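Local coordinates for protein endo alpha-1,4 polygalactosaminidase (Neosartorya fumigata, PDB 6OJ1) that hydrolyses alpha-1,4-linked galactosamine polymers from within the chain as an endo-acting glycoside hydrolase and thereby disrupts microbial biofilms, at residues S203-C208 and D215-F220; C253-A256 and N260-T263. All blocks are in the same frame, centred on the assembly; numbering follows the deposited sequence.

Overall arrangement
Both contacts lie on the outside of the parallel sheet of a (beta/alpha) barrel, on the same side of the chain's centre. Their centres are about 10 Å apart. Interaction 1 closes along the chain before interaction 2 opens. It packs helical turns 214-217 and 219-222 on strand 202-206. Interaction 2 packs the loop after helix 246-253 on strand 261-266. Strand 227-231 runs between these two strands in the sheet, and its Val227 and His229 touch side chains of both contacts. The two also meet directly: Phe261 CZ lies 3.8 Å from Ala218 N, and Phe261 CE2 lies 4.0 Å from Cys208 SG. Together they form one continuous layer of packing over neighbouring strands.

Interaction 1 of 2, residues S203-C208 and D215-F220; sequences SVNEQC and DTYAVF. With K (potassium ion), chain H.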
loop_
_atom_site.group_PDB
_atom_site.type_symbol
_atom_site.label_atom_id
_atom_site.label_comp_id
_atom_site.label_asym_id
_atom_site.label_seq_id
_atom_site.Cartn_x
_atom_site.Cartn_y
_atom_site.Cartn_z
ATOM N N SER A 203 1.091 6.637 -5.503
ATOM C CA SER A 203 1.152 5.229 -5.861
ATOM C C SER A 203 2.096 4.522 -4.896
ATOM O O SER A 203 3.149 5.061 -4.549
ATOM C CB SER A 203 1.669 5.065 -7.300
ATOM O OG SER A 203 2.093 3.729 -7.541
ATOM N N VAL A 204 1.730 3.328 -4.447
ATOM C CA VAL A 204 2.707 2.398 -3.885
ATOM C C VAL A 204 2.953 1.346 -4.954
ATOM O O VAL A 204 2.013 0.659 -5.381
ATOM C CB VAL A 204 2.229 1.752 -2.572
ATOM C CG1 VAL A 204 3.218 0.656 -2.151
ATOM C CG2 VAL A 204 2.110 2.792 -1.446
ATOM N N ASN A 205 4.202 1.238 -5.418
ATOM C CA ASN A 205 4.551 0.287 -6.461
ATOM C C ASN A 205 5.566 -0.721 -5.957
ATOM O O ASN A 205 6.539 -0.357 -5.285
ATOM C CB ASN A 205 5.132 0.970 -7.686
ATOM C CG ASN A 205 5.667 -0.031 -8.674
ATOM O OD1 ASN A 205 6.844 -0.363 -8.649
ATOM N ND2 ASN A 205 4.782 -0.586 -9.497
ATOM N N GLU A 206 5.357 -1.983 -6.315
ATOM C CA GLU A 206 6.363 -3.022 -6.120
ATOM C C GLU A 206 6.943 -3.440 -7.465
ATOM O O GLU A 206 6.201 -3.833 -8.370
ATOM C CB GLU A 206 5.763 -4.231 -5.415
ATOM C CG GLU A 206 5.375 -3.957 -3.975
ATOM C CD GLU A 206 4.514 -5.055 -3.423
ATOM O OE1 GLU A 206 3.438 -5.314 -4.009
ATOM O OE2 GLU A 206 4.917 -5.670 -2.414
ATOM N N GLN A 207 8.267 -3.361 -7.591
ATOM C CA GLN A 207 9.027 -4.083 -8.609
ATOM C C GLN A 207 8.786 -3.618 -10.037
ATOM O O GLN A 207 9.012 -4.396 -10.971
ATOM C CB GLN A 207 8.739 -5.585 -8.532
ATOM C CG GLN A 207 9.135 -6.210 -7.200
ATOM C CD GLN A 207 8.494 -7.559 -7.001
ATOM O OE1 GLN A 207 7.344 -7.655 -6.572
ATOM N NE2 GLN A 207 9.229 -8.610 -7.314
ATOM N N CYS A 208 8.367 -2.374 -10.271
ATOM C CA CYS A 208 8.221 -1.954 -11.663
ATOM C C CYS A 208 9.547 -2.013 -12.411
ATOM O O CYS A 208 9.566 -2.240 -13.627
ATOM C CB CYS A 208 7.630 -0.546 -11.752
ATOM S SG CYS A 208 8.680 0.799 -11.126
ATOM N N ASP A 215 7.376 3.158 -16.370
ATOM C CA ASP A 215 6.718 4.198 -17.155
ATOM C C ASP A 215 5.228 4.275 -16.860
ATOM O O ASP A 215 4.639 5.360 -16.927
ATOM C CB ASP A 215 6.926 3.951 -18.646
ATOM C CG ASP A 215 8.320 4.296 -19.099
ATOM O OD1 ASP A 215 8.818 5.370 -18.702
ATOM O OD2 ASP A 215 8.913 3.488 -19.844
ATOM N N THR A 216 4.598 3.140 -16.550
ATOM C CA THR A 216 3.175 3.164 -16.236
ATOM C C THR A 216 2.914 4.009 -14.998
ATOM O O THR A 216 1.968 4.806 -14.962
ATOM C CB THR A 216 2.659 1.736 -16.046
ATOM O OG1 THR A 216 2.758 1.029 -17.291
ATOM C CG2 THR A 216 1.196 1.739 -15.592
ATOM N N TYR A 217 3.763 3.869 -13.985
ATOM C CA TYR A 217 3.557 4.536 -12.708
ATOM C C TYR A 217 4.136 5.945 -12.670
ATOM O O TYR A 217 3.791 6.713 -11.763
ATOM C CB TYR A 217 4.138 3.663 -11.594
ATOM C CG TYR A 217 3.410 2.342 -11.531
ATOM C CD1 TYR A 217 2.253 2.208 -10.769
ATOM C CD2 TYR A 217 3.834 1.245 -12.285
ATOM C CE1 TYR A 217 1.564 1.013 -10.713
ATOM C CE2 TYR A 217 3.137 0.036 -12.247
ATOM C CZ TYR A 217 2.002 -0.063 -11.457
ATOM O OH TYR A 217 1.291 -1.237 -11.404
ATOM N N ALA A 218 4.968 6.310 -13.651
ATOM C CA ALA A 218 5.569 7.637 -13.698
ATOM C C ALA A 218 4.550 8.747 -13.915
ATOM O O ALA A 218 4.898 9.919 -13.733
ATOM C CB ALA A 218 6.634 7.690 -14.796
ATOM N N VAL A 219 3.311 8.419 -14.296
ATOM C CA VAL A 219 2.279 9.443 -14.426
ATOM C C VAL A 219 1.944 10.085 -13.079
ATOM O O VAL A 219 1.459 11.220 -13.036
ATOM C CB VAL A 219 1.015 8.844 -15.101
ATOM C CG1 VAL A 219 0.408 7.724 -14.263
ATOM C CG2 VAL A 219 -0.017 9.921 -15.365
ATOM N N PHE A 220 2.225 9.401 -11.961
ATOM C CA PHE A 220 1.959 10.020 -10.663
ATOM C C PHE A 220 2.845 11.237 -10.446
ATOM O O PHE A 220 2.307 12.338 -10.228
ATOM C CB PHE A 220 2.081 8.979 -9.543
ATOM C CG PHE A 220 0.862 8.109 -9.385
ATOM C CD1 PHE A 220 0.711 6.959 -10.152
ATOM C CD2 PHE A 220 -0.148 8.461 -8.492
ATOM C CE1 PHE A 220 -0.410 6.160 -10.023
ATOM C CE2 PHE A 220 -1.282 7.658 -8.346
ATOM C CZ PHE A 220 -1.414 6.510 -9.109
HETATM K K K H . 2.428 -8.143 -2.957
HETATM O O HOH W 1 2.879 -5.806 -0.595
HETATM O O HOH W 2 5.018 -8.680 -2.223
HETATM O O HOH W 3 0.911 -7.977 -0.370
HETATM O O HOH W 4 0.763 -9.149 -4.912
HETATM O O HOH W 5 0.145 -6.669 -3.299
#
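Strand 203-206 comes nearest to the helical turns of 215-220 at Ser203 and Phe220, whose CA atoms are 6.8 Å apart. The strand belongs to the parallel sheet of a (beta/alpha) barrel, and the turns come after it as part of the outer layer. No hydrogen bond joins the two segments. Ser203 and Asn205 point toward the turns, while Val204 between them points away. Ser203 CB sits over the centre of the Phe220 ring in a CH-pi contact, 3.6 Å from the centroid. Its OG is anti to the backbone N (chi1 164°), which carries it toward the neighbouring ring, 3.6 Å from Tyr217 CD1. Ile193 of helix 193-196 also packs on both aromatic side chains.

Asn205 crosses Tyr217 at about a right angle. Its amide and the ring are inclined at 52°. In an Asx motif, Asn205 OD1 accepts from Cys208 N at 3.0 Å, in the carbonyl plane and on a lone pair. This bond helps to hold the amide's rotation, with ND2 turned to the ring. Cys208 CB packs obliquely on the same ring, and a disulfide to Cys214 ties the strand's exit to the start of the turns. Glu206 sits at the C-terminal end of the strand, the end of the barrel where enzymes of this fold carry their active sites. Its OE1 lies 3.2 Å from a potassium ion with a shell of five waters. OE2 accepts from two of these waters and bonds Tyr232 OH. Across the contact, Asn205 ND2 stands above the Tyr217 face near the rim, 3.3 Å from CE2.

Interaction 2 of 2, residues C253-A256 and N260-T263; sequences CDFA and NFST. With NAG (2-acetamido-2-deoxy-beta-D-glucopyranose), chain F.
Phe255 holds CG between its backbone N and carbonyl carbon (chi1 46°), a crowded position that swings the ring toward Phe261. Phe261 keeps CG beside its own backbone N (chi1 -75°) and offers a ring face in return. The result is a T-shaped, edge-to-face pair with centroids 5.0 Å apart and planes at 83°. Phe255 CE2 points at the middle of the Phe261 ring and lies 3.6 Å from CD2. The neighbouring Phe255 CZ reaches Phe261 CB at 3.9 Å. The pair spans the connection from helix 246-253 to strand 261-266, the last parallel strand of the barrel sheet. It packs the loop against the start of the strand, and no hydrogen bond joins the two segments. Thr263 also lies at the Phe255 edge, with OG1 4.2 Å from CZ. That hydroxyl is hydrogen-bonded to His229 ND1, and the His229 ring meets Phe255 steeply as well. Cys253, the last residue of the helix, is joined to Cys277 by a disulfide. Asn260, Phe261 and Ser262 form an N-glycosylation sequon. Its sugar is attached through Asn260 ND2, bonded to NAG C1 at 1.4 Å.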
loop_
_atom_site.group_PDB
_atom_site.type_symbol
_atom_site.label_atom_id
_atom_site.label_comp_id
_atom_site.label_asym_id
_atom_site.label_seq_id
_atom_site.Cartn_x
_atom_site.Cartn_y
_atom_site.Cartn_z
ATOM N N CYS A 253 17.357 1.074 -8.697
ATOM C CA CYS A 253 17.409 2.504 -8.419
ATOM C C CYS A 253 17.465 3.374 -9.652
ATOM O O CYS A 253 17.011 4.518 -9.603
ATOM C CB CYS A 253 18.641 2.833 -7.572
ATOM S SG CYS A 253 18.503 2.332 -5.859
ATOM N N ASP A 254 18.035 2.871 -10.734
ATOM C CA ASP A 254 18.349 3.675 -11.903
ATOM C C ASP A 254 17.444 3.226 -13.039
ATOM O O ASP A 254 17.648 2.156 -13.622
ATOM C CB ASP A 254 19.828 3.551 -12.259
ATOM C CG ASP A 254 20.739 4.051 -11.141
ATOM O OD1 ASP A 254 20.335 4.984 -10.408
ATOM O OD2 ASP A 254 21.856 3.509 -10.992
ATOM N N PHE A 255 16.432 4.037 -13.323
ATOM C CA PHE A 255 15.527 3.816 -14.437
ATOM C C PHE A 255 15.018 5.177 -14.875
ATOM O O PHE A 255 15.189 6.172 -14.167
ATOM C CB PHE A 255 14.374 2.878 -14.064
ATOM C CG PHE A 255 13.734 3.196 -12.741
ATOM C CD1 PHE A 255 14.223 2.640 -11.568
ATOM C CD2 PHE A 255 12.634 4.036 -12.672
ATOM C CE1 PHE A 255 13.632 2.922 -10.343
ATOM C CE2 PHE A 255 12.038 4.322 -11.449
ATOM C CZ PHE A 255 12.543 3.760 -10.283
ATOM N N ALA A 256 14.423 5.221 -16.064
ATOM C CA ALA A 256 13.921 6.480 -16.601
ATOM C C ALA A 256 13.019 7.170 -15.588
ATOM O O ALA A 256 12.016 6.603 -15.142
ATOM C CB ALA A 256 13.164 6.231 -17.908
ATOM N N ASN A 260 12.384 10.824 -9.589
ATOM C CA ASN A 260 11.106 11.228 -9.026
ATOM C C ASN A 260 10.425 10.121 -8.228
ATOM O O ASN A 260 9.415 10.391 -7.574
ATOM C CB ASN A 260 10.172 11.732 -10.141
ATOM C CG ASN A 260 10.488 13.172 -10.562
ATOM O OD1 ASN A 260 11.215 13.884 -9.872
ATOM N ND2 ASN A 260 9.940 13.603 -11.686
ATOM N N PHE A 261 10.957 8.897 -8.240
ATOM C CA PHE A 261 10.401 7.804 -7.440
ATOM C C PHE A 261 11.050 7.789 -6.062
ATOM O O PHE A 261 12.249 8.048 -5.923
ATOM C CB PHE A 261 10.625 6.447 -8.119
ATOM C CG PHE A 261 9.726 6.179 -9.314
ATOM C CD1 PHE A 261 9.562 7.122 -10.318
ATOM C CD2 PHE A 261 9.068 4.967 -9.439
ATOM C CE1 PHE A 261 8.744 6.860 -11.415
ATOM C CE2 PHE A 261 8.248 4.702 -10.537
ATOM C CZ PHE A 261 8.087 5.646 -11.515
ATOM N N SER A 262 10.251 7.480 -5.043
ATOM C CA SER A 262 10.754 7.347 -3.677
ATOM C C SER A 262 11.057 5.875 -3.447
ATOM O O SER A 262 10.204 5.108 -3.009
ATOM C CB SER A 262 9.740 7.875 -2.672
ATOM O OG SER A 262 9.515 9.255 -2.894
ATOM N N THR A 263 12.288 5.472 -3.751
ATOM C CA THR A 263 12.626 4.059 -3.768
ATOM C C THR A 263 13.113 3.605 -2.399
ATOM O O THR A 263 13.890 4.304 -1.739
ATOM C CB THR A 263 13.689 3.774 -4.830
ATOM O OG1 THR A 263 13.170 4.124 -6.125
ATOM C CG2 THR A 263 14.071 2.296 -4.819
HETATM C C1 NAG F . 10.203 14.959 -12.096
HETATM C C2 NAG F . 10.848 15.034 -13.500
HETATM C C3 NAG F . 10.923 16.485 -13.997
HETATM C C4 NAG F . 9.578 17.185 -13.858
HETATM C C5 NAG F . 9.115 17.084 -12.412
HETATM C C6 NAG F . 7.788 17.763 -12.148
HETATM C C7 NAG F . 12.577 13.486 -14.316
HETATM C C8 NAG F . 13.986 13.002 -14.137
HETATM N N2 NAG F . 12.178 14.446 -13.475
HETATM O O3 NAG F . 11.328 16.494 -15.361
HETATM O O4 NAG F . 9.685 18.551 -14.248
HETATM O O5 NAG F . 8.960 15.697 -12.083
HETATM O O6 NAG F . 6.682 16.923 -12.454
HETATM O O7 NAG F . 11.835 13.028 -15.181
#